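Local coordinates for protein galactitol 1-phosphate 5-dehydrogenase (Escherichia coli, PDB 4UEJ) that oxidises galactitol 1-phosphate to D-tagatose 6-phosphate with NAD(+), as a homodimeric zinc-dependent alcohol dehydrogenase, at residues H24-R29 / V122-N127; V84-C89 / S292-Q297; A104-I109 / S286-S291. All blocks are in the same frame, centred on the assembly; numbering follows the deposited sequence. Where two conformers were deposited one is given.

Contact 1. Residues H24-R29 / V122-N127; sequences HQDEVR and VVKRKN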
loop_
_atom_site.group_PDB
_atom_site.type_symbol
_atom_site.label_atom_id
_atom_site.label_comp_id
_atom_site.label_asym_id
_atom_site.label_seq_id
_atom_site.Cartn_x
_atom_site.Cartn_y
_atom_site.Cartn_z
ATOM N N HIS A 24 -27.495 -4.428 -32.097
ATOM C CA HIS A 24 -26.953 -3.085 -32.265
ATOM C C HIS A 24 -25.797 -3.053 -33.252
ATOM O O HIS A 24 -25.062 -4.036 -33.401
ATOM C CB HIS A 24 -26.487 -2.526 -30.919
ATOM C CG HIS A 24 -27.597 -2.345 -29.934
ATOM N ND1 HIS A 24 -27.909 -3.292 -28.984
ATOM C CD2 HIS A 24 -28.478 -1.332 -29.762
ATOM C CE1 HIS A 24 -28.936 -2.868 -28.267
ATOM N NE2 HIS A 24 -29.299 -1.683 -28.720
ATOM N N GLN A 25 -25.612 -1.908 -33.899
ATOM C CA GLN A 25 -24.666 -1.813 -35.002
ATOM C C GLN A 25 -23.230 -2.059 -34.558
ATOM O O GLN A 25 -22.386 -2.421 -35.372
ATOM C CB GLN A 25 -24.772 -0.446 -35.681
ATOM C CG GLN A 25 -24.312 0.717 -34.826
ATOM C CD GLN A 25 -24.370 2.033 -35.578
ATOM O OE1 GLN A 25 -24.609 2.056 -36.783
ATOM N NE2 GLN A 25 -24.146 3.134 -34.872
ATOM N N ASP A 26 -22.963 -1.871 -33.266
ATOM C CA ASP A 26 -21.606 -1.994 -32.752
ATOM C C ASP A 26 -21.366 -3.313 -32.018
ATOM O O ASP A 26 -20.401 -3.444 -31.260
ATOM C CB ASP A 26 -21.272 -0.799 -31.839
ATOM C CG ASP A 26 -22.103 -0.768 -30.556
ATOM O OD1 ASP A 26 -23.175 -1.407 -30.492
ATOM O OD2 ASP A 26 -21.681 -0.081 -29.601
ATOM N N GLU A 27 -22.228 -4.295 -32.258
ATOM C CA GLU A 27 -22.043 -5.609 -31.649
ATOM C C GLU A 27 -21.463 -6.631 -32.620
ATOM O O GLU A 27 -21.516 -6.454 -33.834
ATOM C CB GLU A 27 -23.368 -6.134 -31.094
ATOM C CG GLU A 27 -23.844 -5.383 -29.886
ATOM C CD GLU A 27 -25.182 -5.881 -29.379
ATOM O OE1 GLU A 27 -25.956 -6.461 -30.173
ATOM O OE2 GLU A 27 -25.453 -5.704 -28.177
ATOM N N VAL A 28 -20.895 -7.698 -32.065
ATOM C CA VAL A 28 -20.474 -8.853 -32.851
ATOM C C VAL A 28 -20.981 -10.122 -32.187
ATOM O O VAL A 28 -21.296 -10.122 -30.996
ATOM C CB VAL A 28 -18.937 -8.948 -32.977
ATOM C CG1 VAL A 28 -18.367 -7.692 -33.610
ATOM C CG2 VAL A 28 -18.316 -9.179 -31.609
ATOM N N ARG A 29 -21.056 -11.209 -32.945
ATOM C CA ARG A 29 -21.346 -12.499 -32.340
ATOM C C ARG A 29 -20.123 -13.385 -32.455
ATOM O O ARG A 29 -19.499 -13.467 -33.510
ATOM C CB ARG A 29 -22.554 -13.191 -32.990
ATOM C CG ARG A 29 -22.905 -14.507 -32.312
ATOM C CD ARG A 29 -24.307 -15.006 -32.651
ATOM N NE ARG A 29 -24.498 -15.199 -34.083
ATOM C CZ ARG A 29 -25.430 -14.583 -34.798
ATOM N NH1 ARG A 29 -26.263 -13.735 -34.211
ATOM N NH2 ARG A 29 -25.533 -14.819 -36.101
ATOM N N VAL A 122 -23.173 -12.747 -27.891
ATOM C CA VAL A 122 -23.159 -11.446 -28.533
ATOM C C VAL A 122 -22.566 -10.423 -27.561
ATOM O O VAL A 122 -22.960 -10.367 -26.403
ATOM C CB VAL A 122 -24.572 -11.019 -28.971
ATOM C CG1 VAL A 122 -24.587 -9.559 -29.380
ATOM C CG2 VAL A 122 -25.052 -11.907 -30.118
ATOM N N VAL A 123 -21.590 -9.653 -28.032
ATOM C CA VAL A 123 -20.916 -8.642 -27.212
ATOM C C VAL A 123 -20.621 -7.395 -28.043
ATOM O O VAL A 123 -20.773 -7.410 -29.262
ATOM C CB VAL A 123 -19.582 -9.160 -26.615
ATOM C CG1 VAL A 123 -19.799 -10.424 -25.788
ATOM C CG2 VAL A 123 -18.563 -9.416 -27.714
ATOM N N LYS A 124 -20.186 -6.319 -27.388
ATOM C CA LYS A 124 -19.772 -5.123 -28.116
ATOM C C LYS A 124 -18.451 -5.361 -28.837
ATOM O O LYS A 124 -17.633 -6.165 -28.395
ATOM C CB LYS A 124 -19.629 -3.922 -27.176
ATOM C CG LYS A 124 -20.840 -3.654 -26.315
ATOM C CD LYS A 124 -22.105 -3.530 -27.126
ATOM C CE LYS A 124 -23.280 -3.267 -26.196
ATOM N NZ LYS A 124 -24.584 -3.206 -26.902
ATOM N N ARG A 125 -18.254 -4.661 -29.950
ATOM C CA ARG A 125 -16.955 -4.642 -30.627
ATOM C C ARG A 125 -15.816 -4.395 -29.639
ATOM O O ARG A 125 -14.753 -5.019 -29.717
ATOM C CB ARG A 125 -16.938 -3.568 -31.724
ATOM C CG ARG A 125 -15.551 -3.266 -32.299
ATOM C CD ARG A 125 -14.952 -4.487 -32.969
ATOM N NE ARG A 125 -13.596 -4.244 -33.455
ATOM C CZ ARG A 125 -12.488 -4.493 -32.759
ATOM N NH1 ARG A 125 -12.561 -4.991 -31.530
ATOM N NH2 ARG A 125 -11.300 -4.244 -33.294
ATOM N N LYS A 126 -16.048 -3.501 -28.687
ATOM C CA LYS A 126 -15.012 -3.152 -27.727
ATOM C C LYS A 126 -14.743 -4.280 -26.734
ATOM O O LYS A 126 -13.801 -4.199 -25.949
ATOM C CB LYS A 126 -15.383 -1.870 -26.985
ATOM C CG LYS A 126 -15.176 -0.619 -27.838
ATOM C CD LYS A 126 -15.271 0.649 -27.016
ATOM C CE LYS A 126 -14.411 1.756 -27.610
ATOM N NZ LYS A 126 -14.724 1.988 -29.048
ATOM N N ASN A 127 -15.570 -5.324 -26.777
ATOM C CA ASN A 127 -15.389 -6.496 -25.920
ATOM C C ASN A 127 -14.678 -7.658 -26.613
ATOM O O ASN A 127 -14.677 -8.772 -26.099
ATOM C CB ASN A 127 -16.738 -7.005 -25.393
ATOM C CG ASN A 127 -17.388 -6.061 -24.409
ATOM O OD1 ASN A 127 -18.563 -5.708 -24.561
ATOM N ND2 ASN A 127 -16.636 -5.655 -23.382
#

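Contact 2. Residues V84-C89 / S292-Q297; sequences VPLLPC and SPWPGQ. With ZN (zinc ion), chain C.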
loop_
_atom_site.group_PDB
_atom_site.type_symbol
_atom_site.label_atom_id
_atom_site.label_comp_id
_atom_site.label_asym_id
_atom_site.label_seq_id
_atom_site.Cartn_x
_atom_site.Cartn_y
_atom_site.Cartn_z
ATOM N N VAL A 84 -12.678 -9.363 -24.274
ATOM C CA VAL A 84 -12.310 -8.320 -23.327
ATOM C C VAL A 84 -13.556 -8.106 -22.478
ATOM O O VAL A 84 -14.492 -7.450 -22.918
ATOM C CB VAL A 84 -11.900 -7.022 -24.036
ATOM C CG1 VAL A 84 -11.465 -5.960 -23.023
ATOM C CG2 VAL A 84 -10.798 -7.297 -25.036
ATOM N N PRO A 85 -13.602 -8.718 -21.287
ATOM C CA PRO A 85 -14.921 -8.892 -20.665
ATOM C C PRO A 85 -15.496 -7.646 -19.993
ATOM O O PRO A 85 -16.711 -7.574 -19.832
ATOM C CB PRO A 85 -14.677 -9.999 -19.629
ATOM C CG PRO A 85 -13.183 -9.925 -19.330
ATOM C CD PRO A 85 -12.559 -9.546 -20.647
ATOM N N LEU A 86 -14.647 -6.697 -19.618
ATOM C CA LEU A 86 -15.110 -5.448 -18.994
ATOM C C LEU A 86 -15.666 -4.509 -20.037
ATOM O O LEU A 86 -15.050 -4.318 -21.081
ATOM C CB LEU A 86 -13.965 -4.753 -18.248
ATOM C CG LEU A 86 -14.330 -3.336 -17.759
ATOM C CD1 LEU A 86 -15.208 -3.517 -16.608
ATOM C CD2 LEU A 86 -13.141 -2.505 -17.387
ATOM N N LEU A 87 -16.819 -3.910 -19.759
ATOM C CA LEU A 87 -17.311 -2.839 -20.612
ATOM C C LEU A 87 -17.487 -1.579 -19.783
ATOM O O LEU A 87 -18.507 -1.406 -19.118
ATOM C CB LEU A 87 -18.629 -3.221 -21.294
ATOM C CG LEU A 87 -19.134 -2.219 -22.342
ATOM C CD1 LEU A 87 -18.212 -2.178 -23.559
ATOM C CD2 LEU A 87 -20.578 -2.507 -22.757
ATOM N N PRO A 88 -16.482 -0.695 -19.810
ATOM C CA PRO A 88 -16.640 0.601 -19.148
ATOM C C PRO A 88 -17.623 1.484 -19.913
ATOM O O PRO A 88 -17.954 1.192 -21.076
ATOM C CB PRO A 88 -15.227 1.194 -19.164
ATOM C CG PRO A 88 -14.499 0.475 -20.214
ATOM C CD PRO A 88 -15.174 -0.844 -20.467
ATOM N N CYS A 89 -18.076 2.559 -19.277
ATOM C CA CYS A 89 -19.039 3.468 -19.902
ATOM C C CYS A 89 -18.344 4.437 -20.861
ATOM O O CYS A 89 -18.976 4.959 -21.794
ATOM C CB CYS A 89 -19.830 4.241 -18.834
ATOM S SG CYS A 89 -18.990 5.694 -18.122
ATOM N N SER A 292 -5.145 2.572 -20.695
ATOM C CA SER A 292 -5.369 3.338 -21.914
ATOM C C SER A 292 -4.145 3.276 -22.828
ATOM O O SER A 292 -3.015 3.304 -22.342
ATOM C CB SER A 292 -5.706 4.786 -21.563
ATOM O OG SER A 292 -5.716 5.593 -22.722
ATOM N N PRO A 293 -4.366 3.195 -24.153
ATOM C CA PRO A 293 -5.683 3.146 -24.801
ATOM C C PRO A 293 -6.340 1.771 -24.718
ATOM O O PRO A 293 -5.650 0.753 -24.804
ATOM C CB PRO A 293 -5.369 3.510 -26.251
ATOM C CG PRO A 293 -3.993 2.997 -26.458
ATOM C CD PRO A 293 -3.275 3.157 -25.144
ATOM N N TRP A 294 -7.658 1.768 -24.536
ATOM C CA TRP A 294 -8.460 0.551 -24.387
ATOM C C TRP A 294 -8.150 -0.524 -25.434
ATOM O O TRP A 294 -8.086 -0.216 -26.618
ATOM C CB TRP A 294 -9.947 0.913 -24.465
ATOM C CG TRP A 294 -10.854 -0.250 -24.258
ATOM C CD1 TRP A 294 -11.498 -0.977 -25.223
ATOM C CD2 TRP A 294 -11.207 -0.843 -23.002
ATOM N NE1 TRP A 294 -12.234 -1.984 -24.638
ATOM C CE2 TRP A 294 -12.070 -1.924 -23.278
ATOM C CE3 TRP A 294 -10.877 -0.562 -21.669
ATOM C CZ2 TRP A 294 -12.613 -2.716 -22.274
ATOM C CZ3 TRP A 294 -11.411 -1.352 -20.675
ATOM C CH2 TRP A 294 -12.266 -2.424 -20.981
ATOM N N PRO A 295 -7.981 -1.792 -25.004
ATOM C CA PRO A 295 -8.056 -2.297 -23.627
ATOM C C PRO A 295 -6.764 -2.153 -22.834
ATOM O O PRO A 295 -6.748 -2.449 -21.638
ATOM C CB PRO A 295 -8.391 -3.778 -23.822
ATOM C CG PRO A 295 -7.692 -4.127 -25.106
ATOM C CD PRO A 295 -7.852 -2.892 -25.978
ATOM N N GLY A 296 -5.686 -1.729 -23.486
ATOM C CA GLY A 296 -4.464 -1.441 -22.754
ATOM C C GLY A 296 -3.269 -2.212 -23.261
ATOM O O GLY A 296 -3.415 -3.254 -23.904
ATOM N N GLN A 297 -2.079 -1.696 -22.977
ATOM C CA GLN A 297 -0.865 -2.339 -23.442
ATOM C C GLN A 297 -0.744 -3.761 -22.915
ATOM O O GLN A 297 -0.100 -4.597 -23.560
ATOM C CB GLN A 297 0.366 -1.522 -23.049
ATOM C CG GLN A 297 0.725 -1.588 -21.579
ATOM C CD GLN A 297 2.184 -1.942 -21.377
ATOM O OE1 GLN A 297 2.831 -2.488 -22.276
ATOM N NE2 GLN A 297 2.714 -1.629 -20.199
HETATM ZN ZN ZN C . -17.084 5.069 -16.902
#

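Contact 3. Residues A104-I109 / S286-S291; sequences AKYDFI and SWMNYS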
loop_
_atom_site.group_PDB
_atom_site.type_symbol
_atom_site.label_atom_id
_atom_site.label_comp_id
_atom_site.label_asym_id
_atom_site.label_seq_id
_atom_site.Cartn_x
_atom_site.Cartn_y
_atom_site.Cartn_z
ATOM N N ALA A 104 -17.998 3.477 -12.455
ATOM C CA ALA A 104 -19.081 3.138 -11.532
ATOM C C ALA A 104 -20.172 2.355 -12.257
ATOM O O ALA A 104 -20.935 1.613 -11.635
ATOM C CB ALA A 104 -19.656 4.391 -10.895
ATOM N N LYS A 105 -20.228 2.514 -13.577
ATOM C CA LYS A 105 -21.258 1.867 -14.383
ATOM C C LYS A 105 -20.662 0.959 -15.451
ATOM O O LYS A 105 -20.901 1.161 -16.643
ATOM C CB LYS A 105 -22.149 2.917 -15.041
ATOM C CG LYS A 105 -23.630 2.576 -15.027
ATOM C CD LYS A 105 -24.365 3.261 -16.168
ATOM C CE LYS A 105 -25.740 3.735 -15.721
ATOM N NZ LYS A 105 -26.680 3.894 -16.862
ATOM N N TYR A 106 -19.883 -0.035 -15.038
ATOM C CA TYR A 106 -19.306 -0.949 -16.019
ATOM C C TYR A 106 -20.057 -2.273 -16.047
ATOM O O TYR A 106 -20.616 -2.707 -15.040
ATOM C CB TYR A 106 -17.806 -1.167 -15.770
ATOM C CG TYR A 106 -17.362 -1.936 -14.530
ATOM C CD1 TYR A 106 -17.520 -3.322 -14.431
ATOM C CD2 TYR A 106 -16.706 -1.285 -13.492
ATOM C CE1 TYR A 106 -17.064 -4.018 -13.324
ATOM C CE2 TYR A 106 -16.262 -1.972 -12.373
ATOM C CZ TYR A 106 -16.444 -3.337 -12.293
ATOM O OH TYR A 106 -15.993 -4.014 -11.182
ATOM N N ASP A 107 -20.098 -2.886 -17.225
ATOM C CA ASP A 107 -20.633 -4.231 -17.367
ATOM C C ASP A 107 -19.468 -5.201 -17.337
ATOM O O ASP A 107 -18.316 -4.814 -17.535
ATOM C CB ASP A 107 -21.425 -4.385 -18.666
ATOM C CG ASP A 107 -22.519 -5.432 -18.567
ATOM O OD1 ASP A 107 -22.524 -6.222 -17.590
ATOM O OD2 ASP A 107 -23.379 -5.459 -19.470
ATOM N N PHE A 108 -19.749 -6.462 -17.062
ATOM C CA PHE A 108 -18.675 -7.438 -17.073
ATOM C C PHE A 108 -19.202 -8.771 -17.557
ATOM O O PHE A 108 -20.089 -9.361 -16.944
ATOM C CB PHE A 108 -18.039 -7.583 -15.692
ATOM C CG PHE A 108 -16.724 -8.278 -15.730
ATOM C CD1 PHE A 108 -16.653 -9.661 -15.693
ATOM C CD2 PHE A 108 -15.553 -7.554 -15.847
ATOM C CE1 PHE A 108 -15.436 -10.302 -15.751
ATOM C CE2 PHE A 108 -14.354 -8.186 -15.912
ATOM C CZ PHE A 108 -14.283 -9.561 -15.850
ATOM N N ILE A 109 -18.664 -9.220 -18.683
ATOM C CA ILE A 109 -19.091 -10.465 -19.292
ATOM C C ILE A 109 -18.698 -11.629 -18.381
ATOM O O ILE A 109 -17.529 -11.808 -18.058
ATOM C CB ILE A 109 -18.474 -10.602 -20.691
ATOM C CG1 ILE A 109 -19.085 -9.542 -21.615
ATOM C CG2 ILE A 109 -18.640 -12.018 -21.246
ATOM C CD1 ILE A 109 -18.207 -9.201 -22.795
ATOM N N SER A 286 -4.413 -3.717 -7.130
ATOM C CA SER A 286 -4.545 -3.949 -8.552
ATOM C C SER A 286 -5.955 -4.453 -8.794
ATOM O O SER A 286 -6.471 -5.276 -8.039
ATOM C CB SER A 286 -3.493 -4.953 -9.059
ATOM O OG SER A 286 -3.512 -5.008 -10.480
ATOM N N TRP A 287 -6.608 -3.917 -9.812
ATOM C CA TRP A 287 -7.983 -4.316 -10.048
ATOM C C TRP A 287 -8.169 -4.487 -11.513
ATOM O O TRP A 287 -7.903 -3.577 -12.308
ATOM C CB TRP A 287 -8.982 -3.303 -9.493
ATOM C CG TRP A 287 -10.400 -3.807 -9.526
ATOM C CD1 TRP A 287 -11.464 -3.236 -10.168
ATOM C CD2 TRP A 287 -10.898 -4.999 -8.909
ATOM N NE1 TRP A 287 -12.598 -3.992 -9.972
ATOM C CE2 TRP A 287 -12.276 -5.083 -9.207
ATOM C CE3 TRP A 287 -10.319 -5.999 -8.119
ATOM C CZ2 TRP A 287 -13.078 -6.125 -8.746
ATOM C CZ3 TRP A 287 -11.113 -7.033 -7.670
ATOM C CH2 TRP A 287 -12.480 -7.089 -7.984
ATOM N N MET A 288 -8.600 -5.691 -11.870
ATOM C CA MET A 288 -8.822 -6.085 -13.247
ATOM C C MET A 288 -7.552 -5.981 -14.078
ATOM O O MET A 288 -6.478 -6.369 -13.627
ATOM C CB MET A 288 -9.955 -5.261 -13.853
ATOM C CG MET A 288 -11.274 -5.529 -13.167
ATOM S SD MET A 288 -12.699 -5.027 -14.134
ATOM C CE MET A 288 -13.262 -3.608 -13.213
ATOM N N ASN A 289 -7.672 -5.514 -15.312
ATOM C CA ASN A 289 -6.556 -5.650 -16.227
ATOM C C ASN A 289 -6.583 -4.751 -17.451
ATOM O O ASN A 289 -6.365 -5.207 -18.574
ATOM C CB ASN A 289 -6.464 -7.123 -16.668
ATOM C CG ASN A 289 -7.836 -7.817 -16.812
ATOM O OD1 ASN A 289 -8.701 -7.789 -15.921
ATOM N ND2 ASN A 289 -8.011 -8.485 -17.934
ATOM N N TYR A 290 -6.825 -3.465 -17.234
ATOM C CA TYR A 290 -7.026 -2.547 -18.342
ATOM C C TYR A 290 -6.267 -1.271 -18.135
ATOM O O TYR A 290 -6.004 -0.858 -17.004
ATOM C CB TYR A 290 -8.512 -2.226 -18.529
ATOM C CG TYR A 290 -9.315 -3.482 -18.617
ATOM C CD1 TYR A 290 -9.374 -4.192 -19.802
ATOM C CD2 TYR A 290 -9.972 -3.988 -17.505
ATOM C CE1 TYR A 290 -10.074 -5.364 -19.888
ATOM C CE2 TYR A 290 -10.682 -5.153 -17.582
ATOM C CZ TYR A 290 -10.727 -5.840 -18.783
ATOM O OH TYR A 290 -11.426 -7.015 -18.889
ATOM N N SER A 291 -5.921 -0.653 -19.254
ATOM C CA SER A 291 -5.300 0.653 -19.241
ATOM C C SER A 291 -5.552 1.317 -20.584
ATOM O O SER A 291 -6.118 0.714 -21.497
ATOM C CB SER A 291 -3.800 0.549 -18.943
ATOM O OG SER A 291 -3.138 -0.245 -19.909
#

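Contact 1. Residues H24-R29 / V122-N127
Val28 and Val123 form the hydrogen-bonded pair of two antiparallel strands, 27-29 and 122-124: Val28 N donates to Val123 O at 2.8 Å, and Val123 N answers to Val28 O at 3.0 Å. Beyond the strand end the ladder gains one more rung, a nearly straight bond (169°) of 2.8 Å from Arg125 N to Asp26 O in the carbonyl plane. The non-hydrogen-bonded pairs, Glu27 with Lys124 and Arg29 with Val122, add CA-H...O contacts from Glu27 to Val123 O and from Val122 to Val28 O.

The ionic part rests on a salt bridge of 2.9 Å between Lys124 NZ and Glu27 OE2, the ammonium group approaching on the anti side and 31° out of the carboxylate plane. A bend in the lysine chain (chi2 -53°) brings its end back over the extended Glu27, with CD lying against Glu27 CG. Val122 CG1 makes a van der Waals contact with Glu27 OE1 at 3.5 Å. Glu27 OE1 also accepts Lys23 N and, weakly, His24 N, which helps to hold the carboxylate beside the start of the type I turn from His24 to Glu27. A leucine in place of Glu27 would probably leave the Lys124 ammonium group without its close counter-charge and these two amides without their acceptor.

Apolar contacts occupy both faces. On one, the CG2 atoms of Val28 and Val123 meet at 3.9 Å; on the other, Val122 CG2 lies along Arg29 CB and CG.

In the mixed sheet of the GroES-like domain, this part of strand 27-36 runs between strands 120-124 and 60-68. Val28 packs on Ile65, Val68 and Val128, the Arg29 guanidinium is salt-bridged to Asp66 and that of Arg125 to Asp74, and the Lys124 side chain touches Leu87 of strand 86-87.

Contact 2. Residues V84-C89 / S292-Q297
Trp294 slides the six-membered ring of its indole beneath Pro88, whose CG lies 3.9 Å from that ring's centroid and 23° off the normal, a CH-pi contact over the face. Pro88 CD presses closer still, 3.3 Å from Trp294 CH2 and toward the rim. On the opposite face sits Pro295 CB of the tryptophan's own segment; the peptide bond before Pro295 is cis, and the proline ring lies back against its neighbour's indole. The backbone of the other segment meets the ring edge: Leu86 O is 3.2 Å from Trp294 CZ2, near the ring plane, where the slightly positive C-H rim suits a carbonyl oxygen. Leu86 CD2 also touches Trp294 CH2 at 3.7 Å. Val84 CG1 approaches obliquely, 3.5 Å from Trp294 CZ2, and reaches Pro295 CB at 3.9 Å as well.

With CG anti to the backbone N, chi1 -177° carries the indole out from its loop, between Pro88 and Pro295, and its rotation is helped into place by a hydrogen bond from Trp294 NE1 to Lys126 O. Tyr290 stacks on it, and Phe90 and Tyr100 meet it edge to face. The contact thus joins the two halves of a zinc-containing alcohol dehydrogenase: 84-89 belongs to the GroES-like part, whereas 292-297 follows strand 282-285, the last strand of the parallel Rossmann-type sheet within this chain.

Directly after Pro88 comes Cys89, whose SG binds the zinc ion at 2.4 Å; Cys92, Cys95 and Cys103 complete this four-cysteine site, the structural zinc lobe of the family. Pro88 has the indole on one side and the metal-binding loop nearby, the side chains of Cys95 and Cys103 about 4 Å from its own at the nearest atoms.

Contact 3. Residues A104-I109 / S286-S291
The Tyr106 ring carries the methyl group of Met288 over one face, with Met288 CE 3.3 Å from Tyr106 CZ and 3.5 Å from CE2. The Trp287 indole has Met288 CG on one face, offset toward its rim, and at its edge Tyr106 OH, near the ring plane and in packing contact, 3.6 Å from Trp287 NE1; the two aromatic side chains run at about a right angle. Phe108 is met obliquely, its CE2 lying 4.0 Å from Met288 SD and 4.3 Å from Tyr290 OH.

Met288 is thus placed between two aromatic residues in Met-aromatic contacts, its sulfur 4.9 Å from the Tyr106 ring centroid and 5.1 Å from that of Phe108. The bend at its last torsion (chi3 -109°) turns CE onto the tyrosine while SD stays beside the phenylalanine. Because the methionine has a second conformer, these details hold for one state of the side chain.

Outside the pair of segments, Arg112 makes a cation-pi contact with Tyr106, and Trp287 N is hydrogen-bonded to Glu280 of the second subunit. Phe108 meets His59, a ligand of the zinc ion assigned as catalytic by similarity to relatives, edge to face, and lies about 4 Å from bound glycerol at the nearest atoms, consistent with this contact lying at the edge of the cleft between catalytic and coenzyme-binding domains, where zinc-dependent alcohol dehydrogenases have their active site.

From the N terminus, 24-29 comes first, and contact 1 closes a loop of 92 residues when the chain returns as 122-127. That loop holds 84-89 and 104-109, whose partners come much later, so contacts 2 and 3 both cross contact 1. Contact 3 is nested within the longer loop closed by contact 2. Contact 1 stays inside the mixed sheet of the GroES-like domain; the other two tie that domain's small two-stranded sheet, 86-87 with 107-108, to the loop between strand 282-285 and helix 297-307. Asn127 O, within hydrogen-bonding distance of Val84 N, joins contact 1 to contact 2, while Ile109 of contact 3 packs on Val123 of contact 1.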